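Local coordinates for ancylostoma secreted protein 1 (Necator americanus, PDB 3NT8) that is a secreted two-CAP-domain protein of hookworm larvae, probably associated with their transition to parasitism, at residues A[250-255]-A[263-268]; A[267-272]-A[398-403]; A[272-277]-A[365-370]. One frame throughout, in Å; residues are numbered along the deposited sequence.

Interaction 1: A[250-255]-A[263-268]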
loop_
_atom_site.group_PDB
_atom_site.type_symbol
_atom_site.label_atom_id
_atom_site.label_comp_id
_atom_site.label_asym_id
_atom_site.label_seq_id
_atom_site.Cartn_x
_atom_site.Cartn_y
_atom_site.Cartn_z
ATOM N N SER A 250 2.535 -13.398 -13.682
ATOM C CA SER A 250 1.489 -14.057 -14.469
ATOM C C SER A 250 0.837 -13.095 -15.467
ATOM O O SER A 250 0.651 -13.419 -16.668
ATOM C CB SER A 250 0.427 -14.679 -13.563
ATOM O OG SER A 250 -0.613 -15.236 -14.345
ATOM N N SER A 251 0.488 -11.910 -14.956
ATOM C CA SER A 251 -0.090 -10.878 -15.745
ATOM C C SER A 251 0.803 -10.442 -16.883
ATOM O O SER A 251 0.326 -10.296 -18.016
ATOM C CB SER A 251 -0.494 -9.696 -14.909
ATOM O OG SER A 251 -1.283 -8.845 -15.736
ATOM N N VAL A 252 2.083 -10.211 -16.581
ATOM C CA VAL A 252 3.019 -9.752 -17.596
ATOM C C VAL A 252 3.305 -10.805 -18.651
ATOM O O VAL A 252 3.478 -10.436 -19.813
ATOM C CB VAL A 252 4.329 -9.164 -16.975
ATOM C CG1 VAL A 252 5.369 -10.201 -16.816
ATOM C CG2 VAL A 252 4.865 -8.020 -17.764
ATOM N N ALA A 253 3.353 -12.085 -18.284
ATOM C CA ALA A 253 3.618 -13.109 -19.255
ATOM C C ALA A 253 2.484 -13.250 -20.268
ATOM O O ALA A 253 2.720 -13.682 -21.364
ATOM C CB ALA A 253 3.892 -14.424 -18.605
ATOM N N ARG A 254 1.278 -12.894 -19.887
ATOM C CA ARG A 254 0.101 -13.096 -20.715
ATOM C C ARG A 254 -0.255 -11.853 -21.506
ATOM O O ARG A 254 -1.274 -11.816 -22.140
ATOM C CB ARG A 254 -1.084 -13.570 -19.873
ATOM C CG ARG A 254 -1.017 -15.087 -19.599
ATOM C CD ARG A 254 -2.082 -15.473 -18.641
ATOM N NE ARG A 254 -1.973 -14.884 -17.308
ATOM C CZ ARG A 254 -2.920 -14.107 -16.766
ATOM N NH1 ARG A 254 -4.039 -13.847 -17.440
ATOM N NH2 ARG A 254 -2.801 -13.655 -15.515
ATOM N N GLY A 255 0.617 -10.850 -21.462
ATOM C CA GLY A 255 0.469 -9.642 -22.296
ATOM C C GLY A 255 -0.505 -8.657 -21.719
ATOM O O GLY A 255 -1.193 -7.946 -22.475
ATOM N N GLY A 263 1.498 0.538 -25.564
ATOM C CA GLY A 263 0.680 -0.680 -25.538
ATOM C C GLY A 263 0.952 -1.439 -24.263
ATOM O O GLY A 263 1.187 -0.824 -23.208
ATOM N N ASN A 264 0.941 -2.774 -24.358
ATOM C CA ASN A 264 1.298 -3.623 -23.233
ATOM C C ASN A 264 2.699 -4.197 -23.413
ATOM O O ASN A 264 3.207 -4.284 -24.542
ATOM C CB ASN A 264 0.309 -4.775 -23.014
ATOM C CG ASN A 264 -1.087 -4.303 -22.444
ATOM O OD1 ASN A 264 -1.251 -3.219 -21.907
ATOM N ND2 ASN A 264 -2.070 -5.131 -22.615
ATOM N N ALA A 265 3.277 -4.676 -22.296
ATOM C CA ALA A 265 4.517 -5.413 -22.366
ATOM C C ALA A 265 4.242 -6.773 -22.990
ATOM O O ALA A 265 3.176 -7.345 -22.791
ATOM C CB ALA A 265 5.171 -5.562 -20.911
ATOM N N PRO A 266 5.211 -7.299 -23.754
ATOM C CA PRO A 266 5.016 -8.430 -24.617
ATOM C C PRO A 266 4.798 -9.684 -23.791
ATOM O O PRO A 266 5.210 -9.773 -22.595
ATOM C CB PRO A 266 6.349 -8.505 -25.447
ATOM C CG PRO A 266 7.310 -7.672 -24.681
ATOM C CD PRO A 266 6.496 -6.630 -23.996
ATOM N N LYS A 267 4.183 -10.666 -24.432
ATOM C CA LYS A 267 4.043 -11.991 -23.836
ATOM C C LYS A 267 5.394 -12.699 -23.574
ATOM O O LYS A 267 6.368 -12.524 -24.316
ATOM C CB LYS A 267 3.106 -12.843 -24.704
ATOM C CG LYS A 267 1.711 -12.324 -24.758
ATOM C CD LYS A 267 0.925 -12.997 -25.849
ATOM C CE LYS A 267 -0.471 -12.501 -25.806
ATOM N NZ LYS A 267 -1.425 -13.430 -26.481
ATOM N N ALA A 268 5.454 -13.449 -22.480
ATOM C CA ALA A 268 6.693 -14.101 -22.031
ATOM C C ALA A 268 6.580 -15.556 -22.385
ATOM O O ALA A 268 5.540 -16.163 -22.096
ATOM C CB ALA A 268 6.834 -13.978 -20.525
HETATM O O HOH W 1 2.317 -7.645 -20.364
#

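Interaction 2: A[267-272]-A[398-403]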
loop_
_atom_site.group_PDB
_atom_site.type_symbol
_atom_site.label_atom_id
_atom_site.label_comp_id
_atom_site.label_asym_id
_atom_site.label_seq_id
_atom_site.Cartn_x
_atom_site.Cartn_y
_atom_site.Cartn_z
ATOM N N LYS A 267 4.183 -10.666 -24.432
ATOM C CA LYS A 267 4.043 -11.991 -23.836
ATOM C C LYS A 267 5.394 -12.699 -23.574
ATOM O O LYS A 267 6.368 -12.524 -24.316
ATOM C CB LYS A 267 3.106 -12.843 -24.704
ATOM C CG LYS A 267 1.711 -12.324 -24.758
ATOM C CD LYS A 267 0.925 -12.997 -25.849
ATOM C CE LYS A 267 -0.471 -12.501 -25.806
ATOM N NZ LYS A 267 -1.425 -13.430 -26.481
ATOM N N ALA A 268 5.454 -13.449 -22.480
ATOM C CA ALA A 268 6.693 -14.101 -22.031
ATOM C C ALA A 268 6.580 -15.556 -22.385
ATOM O O ALA A 268 5.540 -16.163 -22.096
ATOM C CB ALA A 268 6.834 -13.978 -20.525
ATOM N N ALA A 269 7.631 -16.120 -22.988
ATOM C CA ALA A 269 7.638 -17.551 -23.372
ATOM C C ALA A 269 8.011 -18.522 -22.253
ATOM O O ALA A 269 7.600 -19.700 -22.291
ATOM C CB ALA A 269 8.577 -17.803 -24.578
ATOM N N LYS A 270 8.871 -18.096 -21.329
ATOM C CA LYS A 270 9.325 -19.011 -20.264
ATOM C C LYS A 270 9.497 -18.341 -18.896
ATOM O O LYS A 270 10.587 -18.404 -18.297
ATOM C CB LYS A 270 10.627 -19.730 -20.670
ATOM C CG LYS A 270 11.800 -18.843 -21.049
ATOM C CD LYS A 270 12.993 -19.695 -21.375
ATOM C CE LYS A 270 14.189 -18.737 -21.551
ATOM N NZ LYS A 270 14.328 -17.747 -20.341
ATOM N N MET A 271 8.422 -17.712 -18.427
ATOM C CA MET A 271 8.375 -16.998 -17.161
ATOM C C MET A 271 8.206 -17.944 -16.011
ATOM O O MET A 271 7.169 -18.549 -15.861
ATOM C CB MET A 271 7.236 -15.975 -17.165
ATOM C CG MET A 271 7.196 -15.094 -15.916
ATOM S SD MET A 271 8.485 -13.798 -15.800
ATOM C CE MET A 271 8.018 -12.827 -17.254
ATOM N N LEU A 272 9.227 -18.083 -15.194
ATOM C CA LEU A 272 9.201 -19.068 -14.124
ATOM C C LEU A 272 8.371 -18.600 -12.910
ATOM O O LEU A 272 8.319 -17.396 -12.565
ATOM C CB LEU A 272 10.633 -19.334 -13.684
ATOM C CG LEU A 272 11.517 -20.035 -14.716
ATOM C CD1 LEU A 272 12.961 -19.820 -14.247
ATOM C CD2 LEU A 272 11.173 -21.505 -14.808
ATOM N N ILE A 398 14.639 -8.722 -20.418
ATOM C CA ILE A 398 14.143 -8.965 -19.061
ATOM C C ILE A 398 13.507 -10.364 -19.048
ATOM O O ILE A 398 13.633 -11.121 -18.080
ATOM C CB ILE A 398 13.121 -7.901 -18.606
ATOM C CG1 ILE A 398 13.689 -6.496 -18.697
ATOM C CG2 ILE A 398 12.556 -8.198 -17.185
ATOM C CD1 ILE A 398 12.581 -5.450 -18.902
ATOM N N TYR A 399 12.812 -10.697 -20.115
ATOM C CA TYR A 399 12.250 -12.056 -20.260
ATOM C C TYR A 399 12.178 -12.407 -21.749
ATOM O O TYR A 399 12.061 -11.490 -22.625
ATOM C CB TYR A 399 10.888 -12.200 -19.575
ATOM C CG TYR A 399 9.820 -11.171 -19.920
ATOM C CD1 TYR A 399 9.091 -11.259 -21.118
ATOM C CD2 TYR A 399 9.526 -10.155 -19.033
ATOM C CE1 TYR A 399 8.120 -10.365 -21.435
ATOM C CE2 TYR A 399 8.530 -9.240 -19.307
ATOM C CZ TYR A 399 7.836 -9.355 -20.535
ATOM O OH TYR A 399 6.860 -8.500 -20.886
ATOM N N THR A 400 12.293 -13.714 -22.045
ATOM C CA THR A 400 12.231 -14.214 -23.423
ATOM C C THR A 400 10.784 -14.103 -23.896
ATOM O O THR A 400 9.818 -14.553 -23.212
ATOM C CB THR A 400 12.628 -15.699 -23.510
ATOM O OG1 THR A 400 13.944 -15.850 -22.987
ATOM C CG2 THR A 400 12.614 -16.196 -25.014
ATOM N N MET A 401 10.660 -13.565 -25.081
ATOM C CA MET A 401 9.417 -13.192 -25.650
ATOM C C MET A 401 8.801 -14.265 -26.556
ATOM O O MET A 401 9.482 -14.880 -27.413
ATOM C CB MET A 401 9.600 -11.833 -26.393
ATOM C CG MET A 401 9.728 -10.623 -25.502
ATOM S SD MET A 401 10.056 -9.141 -26.454
ATOM C CE MET A 401 11.812 -9.441 -26.785
ATOM N N GLY A 402 7.518 -14.521 -26.333
ATOM C CA GLY A 402 6.789 -15.559 -27.121
ATOM C C GLY A 402 5.513 -15.995 -26.407
ATOM O O GLY A 402 5.153 -15.456 -25.370
ATOM N N GLN A 403 4.820 -16.963 -26.955
ATOM C CA GLN A 403 3.551 -17.369 -26.371
ATOM C C GLN A 403 3.794 -18.045 -25.006
ATOM O O GLN A 403 4.768 -18.766 -24.849
ATOM C CB GLN A 403 2.789 -18.281 -27.326
ATOM C CG GLN A 403 2.267 -17.586 -28.613
ATOM C CD GLN A 403 1.191 -16.520 -28.328
ATOM O OE1 GLN A 403 0.292 -16.726 -27.512
ATOM N NE2 GLN A 403 1.268 -15.394 -29.026
HETATM O O HOH W 2 10.058 -15.594 -20.667
HETATM O O HOH W 3 15.427 -14.701 -21.381
#

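Interaction 3: A[272-277]-A[365-370]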
loop_
_atom_site.group_PDB
_atom_site.type_symbol
_atom_site.label_atom_id
_atom_site.label_comp_id
_atom_site.label_asym_id
_atom_site.label_seq_id
_atom_site.Cartn_x
_atom_site.Cartn_y
_atom_site.Cartn_z
ATOM N N LEU A 272 9.227 -18.083 -15.194
ATOM C CA LEU A 272 9.201 -19.068 -14.124
ATOM C C LEU A 272 8.371 -18.600 -12.910
ATOM O O LEU A 272 8.319 -17.396 -12.565
ATOM C CB LEU A 272 10.633 -19.334 -13.684
ATOM C CG LEU A 272 11.517 -20.035 -14.716
ATOM C CD1 LEU A 272 12.961 -19.820 -14.247
ATOM C CD2 LEU A 272 11.173 -21.505 -14.808
ATOM N N LYS A 273 7.711 -19.555 -12.276
ATOM C CA LYS A 273 6.923 -19.263 -11.088
ATOM C C LYS A 273 7.879 -19.176 -9.924
ATOM O O LYS A 273 8.678 -20.070 -9.735
ATOM C CB LYS A 273 5.891 -20.386 -10.821
ATOM C CG LYS A 273 4.901 -20.058 -9.671
ATOM C CD LYS A 273 3.756 -21.110 -9.606
ATOM C CE LYS A 273 2.632 -20.658 -8.690
ATOM N NZ LYS A 273 1.730 -21.801 -8.426
ATOM N N MET A 274 7.793 -18.111 -9.138
ATOM C CA MET A 274 8.678 -17.971 -7.973
ATOM C C MET A 274 8.264 -18.856 -6.814
ATOM O O MET A 274 7.085 -19.056 -6.551
ATOM C CB MET A 274 8.743 -16.510 -7.475
ATOM C CG MET A 274 9.565 -15.583 -8.337
ATOM S SD MET A 274 9.348 -13.858 -7.909
ATOM C CE MET A 274 10.740 -13.201 -8.825
ATOM N N VAL A 275 9.265 -19.340 -6.104
ATOM C CA VAL A 275 9.046 -20.036 -4.850
ATOM C C VAL A 275 9.750 -19.239 -3.727
ATOM O O VAL A 275 10.818 -18.644 -3.974
ATOM C CB VAL A 275 9.562 -21.527 -4.897
ATOM C CG1 VAL A 275 8.713 -22.379 -5.819
ATOM C CG2 VAL A 275 10.966 -21.619 -5.349
ATOM N N TYR A 276 9.154 -19.236 -2.538
ATOM C CA TYR A 276 9.750 -18.666 -1.361
ATOM C C TYR A 276 10.943 -19.496 -0.823
ATOM O O TYR A 276 10.878 -20.719 -0.754
ATOM C CB TYR A 276 8.683 -18.435 -0.281
ATOM C CG TYR A 276 9.059 -17.255 0.582
ATOM C CD1 TYR A 276 8.774 -15.965 0.180
ATOM C CD2 TYR A 276 9.781 -17.426 1.774
ATOM C CE1 TYR A 276 9.182 -14.887 0.937
ATOM C CE2 TYR A 276 10.146 -16.374 2.513
ATOM C CZ TYR A 276 9.838 -15.104 2.111
ATOM O OH TYR A 276 10.252 -14.024 2.875
ATOM N N ASP A 277 12.038 -18.841 -0.453
ATOM C CA ASP A 277 13.260 -19.547 -0.101
ATOM C C ASP A 277 13.808 -18.986 1.185
ATOM O O ASP A 277 14.158 -17.777 1.284
ATOM C CB ASP A 277 14.278 -19.446 -1.236
ATOM C CG ASP A 277 15.534 -20.234 -0.964
ATOM O OD1 ASP A 277 15.725 -21.266 -1.602
ATOM O OD2 ASP A 277 16.344 -19.855 -0.111
ATOM N N ASP A 365 12.809 -13.477 -16.027
ATOM C CA ASP A 365 12.266 -14.817 -16.194
ATOM C C ASP A 365 13.087 -15.902 -15.541
ATOM O O ASP A 365 12.518 -16.885 -15.100
ATOM C CB ASP A 365 11.907 -15.172 -17.661
ATOM C CG ASP A 365 13.081 -15.181 -18.588
ATOM O OD1 ASP A 365 14.083 -14.587 -18.286
ATOM O OD2 ASP A 365 12.992 -15.714 -19.695
ATOM N N THR A 366 14.414 -15.761 -15.550
ATOM C CA THR A 366 15.306 -16.782 -14.946
ATOM C C THR A 366 15.335 -16.710 -13.441
ATOM O O THR A 366 15.687 -17.688 -12.814
ATOM C CB THR A 366 16.749 -16.786 -15.498
ATOM O OG1 THR A 366 17.334 -15.481 -15.380
ATOM C CG2 THR A 366 16.701 -17.215 -16.981
ATOM N N THR A 367 14.966 -15.565 -12.870
ATOM C CA THR A 367 14.812 -15.419 -11.415
ATOM C C THR A 367 13.572 -16.202 -10.887
ATOM O O THR A 367 12.472 -16.032 -11.412
ATOM C CB THR A 367 14.667 -13.927 -11.063
ATOM O OG1 THR A 367 15.852 -13.230 -11.531
ATOM C CG2 THR A 367 14.485 -13.736 -9.548
ATOM N N TYR A 368 13.753 -17.044 -9.858
ATOM C CA TYR A 368 12.650 -17.880 -9.337
ATOM C C TYR A 368 12.639 -18.095 -7.785
ATOM O O TYR A 368 11.665 -18.643 -7.246
ATOM C CB TYR A 368 12.553 -19.212 -10.128
ATOM C CG TYR A 368 13.649 -20.197 -9.843
ATOM C CD1 TYR A 368 13.488 -21.223 -8.901
ATOM C CD2 TYR A 368 14.862 -20.112 -10.520
ATOM C CE1 TYR A 368 14.554 -22.121 -8.602
ATOM C CE2 TYR A 368 15.906 -20.997 -10.249
ATOM C CZ TYR A 368 15.752 -21.990 -9.298
ATOM O OH TYR A 368 16.810 -22.852 -9.071
ATOM N N LYS A 369 13.705 -17.720 -7.070
ATOM C CA LYS A 369 13.696 -17.762 -5.600
ATOM C C LYS A 369 13.545 -16.350 -5.056
ATOM O O LYS A 369 14.321 -15.415 -5.409
ATOM C CB LYS A 369 14.966 -18.383 -5.020
ATOM C CG LYS A 369 15.214 -19.813 -5.501
ATOM C CD LYS A 369 16.622 -20.213 -5.083
ATOM C CE LYS A 369 16.972 -21.678 -5.468
ATOM N NZ LYS A 369 18.346 -22.135 -5.006
ATOM N N LEU A 370 12.549 -16.207 -4.199
ATOM C CA LEU A 370 12.259 -14.984 -3.544
ATOM C C LEU A 370 12.482 -15.196 -2.016
ATOM O O LEU A 370 12.160 -16.280 -1.481
ATOM C CB LEU A 370 10.805 -14.617 -3.814
ATOM C CG LEU A 370 10.316 -13.311 -3.221
ATOM C CD1 LEU A 370 10.874 -12.124 -4.002
ATOM C CD2 LEU A 370 8.791 -13.193 -3.065
#

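Interaction 1: A[250-255]-A[263-268]
Two carbonyl oxygens, Val252 O and Pro266 O, stand only 3.3 Å apart with no hydrogen between them, where the end of helix 235-253 in the second CAP domain meets the loop that follows it. The helix closes in a Schellman motif, with Gly255 at positive phi as its C-prime residue, Leu256 N bonded to Ser251 O and Gly255 N weakly to Val252 O. A water donates to both Val252 O and Ala265 O, 2.6 Å from the latter, and so joins the last turn to the loop. Ala253 O accepts the nearly straight bond from Ala268 N (3.0 Å, 163°), and Lys267 CA adds a CA-H...O contact to the same oxygen. Beside this bond the methyls of Ala253 and Ala268 touch, CB to CB 3.5 Å. The Lys267 side chain, stretched out past CG, runs by the helix end, laying CG near Gly255 N and CE near Arg254 O. Arg254 turns back along the helix, where NH2 bonds to Ser250 OG, an oxygen also bonded to Glu418 O. At the far edge Asn264 ND2 reaches Gly255 O at 3.0 Å, a bent bond of 137° with the oxygen lying 30° out of the amide plane.

Interaction 2: A[267-272]-A[398-403]
Thr400 O receives two donors: the backbone N of Ala269, at 2.7 Å and almost straight, and a water that itself accepts from Lys270 N. One carbonyl thus serves two successive amides of 267-272, the second through solvent. Gly402 N gives its hydrogen to Lys267 O at 3.1 Å, approaching 50° above the carbonyl plane rather than on a lone pair. Together the two direct bonds make a single beta bridge between Ala268 and Met401, backed by a CA-H...O contact from Ala269 CA to Gln403 O. Lys270 CE lies 3.2 Å from Thr400 OG1, and the bend at chi4 (51°) turns NZ to its salt bridge with Asp365. The same carboxylate accepts from Thr400 N, and a second water lies 2.5 Å from Thr400 OG1. Tyr399 spends its hydroxyl on Pro266 O. Its ring meets Met271 CE at CD2 (3.5 Å) and Ala268 CB at CD1 (3.6 Å), both obliquely, with Lys267 O near the ring plane at the edge. Tyr399 lays 398-403 against Val252 of helix 235-253 and Tyr359 of helix 357-363, while Ala268 and Met271 set 267-272 against helix 235-253, short of strand 275-276.

Interaction 3: A[272-277]-A[365-370]
Val275 and Tyr276 bridge Lys369 and Leu370 in parallel, making strand 275-276 one edge strand of the mixed four-stranded sheet of the second CAP domain. Val275 N donates to Tyr368 O at 2.7 Å; Val275 O takes Leu370 N; and Asp277 N, just past strand 275-276, donates to Leu370 O at 2.8 Å. Across the sheet, Tyr368 and Lys369 both face Gly388, a classic beta bulge. Met274 reaches into the interior as a straight chain: CB sits 3.6 Å from Tyr368 O, CG approaches the Tyr368 backbone, SD passes Leu370 CB at 4.4 Å, and CE ends 3.9 Å from Thr367 CG2. Beyond these residues the methionine packs on His245 and Arg249 of helix 235-253 and on Tyr387 of strand 381-388, so it lies between helix 235-253 and the sheet. Leu272 instead lays CB beside Tyr368 CB and carries CD1 to the carbonyls of Asp365 and Thr366. Val275 CG2 comes to the edge of the Tyr368 ring. Asp277, the N-cap of helix 278-288, caps Val280 N through OD2; its chi1 of -176° swings the carboxylate beside the Lys369 chain, OD1 3.7 Å from CD, with NZ too distant for a salt bridge. Leu370 O sits over one face of the Tyr276 ring, nearer its rim than its centre, 3.8 Å from CD1.

Following the chain, helix 235-253 ends and interaction 1 closes a short loop, bringing 263-268 back onto the last helical turn. Lys267 and Ala268 pass directly into interaction 2, which closes a far longer loop by bringing 398-403 back from beyond strand 381-388. Leu272 then opens interaction 3, nested inside that loop, where strand 275-276 meets strand 369-376. Interactions 1 and 2 touch through Tyr399 and Pro266, and interactions 2 and 3 through Asp365; interactions 1 and 3 lie in series, their centres about 17 Å apart. Together they tie one helix end, the edge of the sheet and the chain beyond strand 381-388 into one side of the second CAP domain.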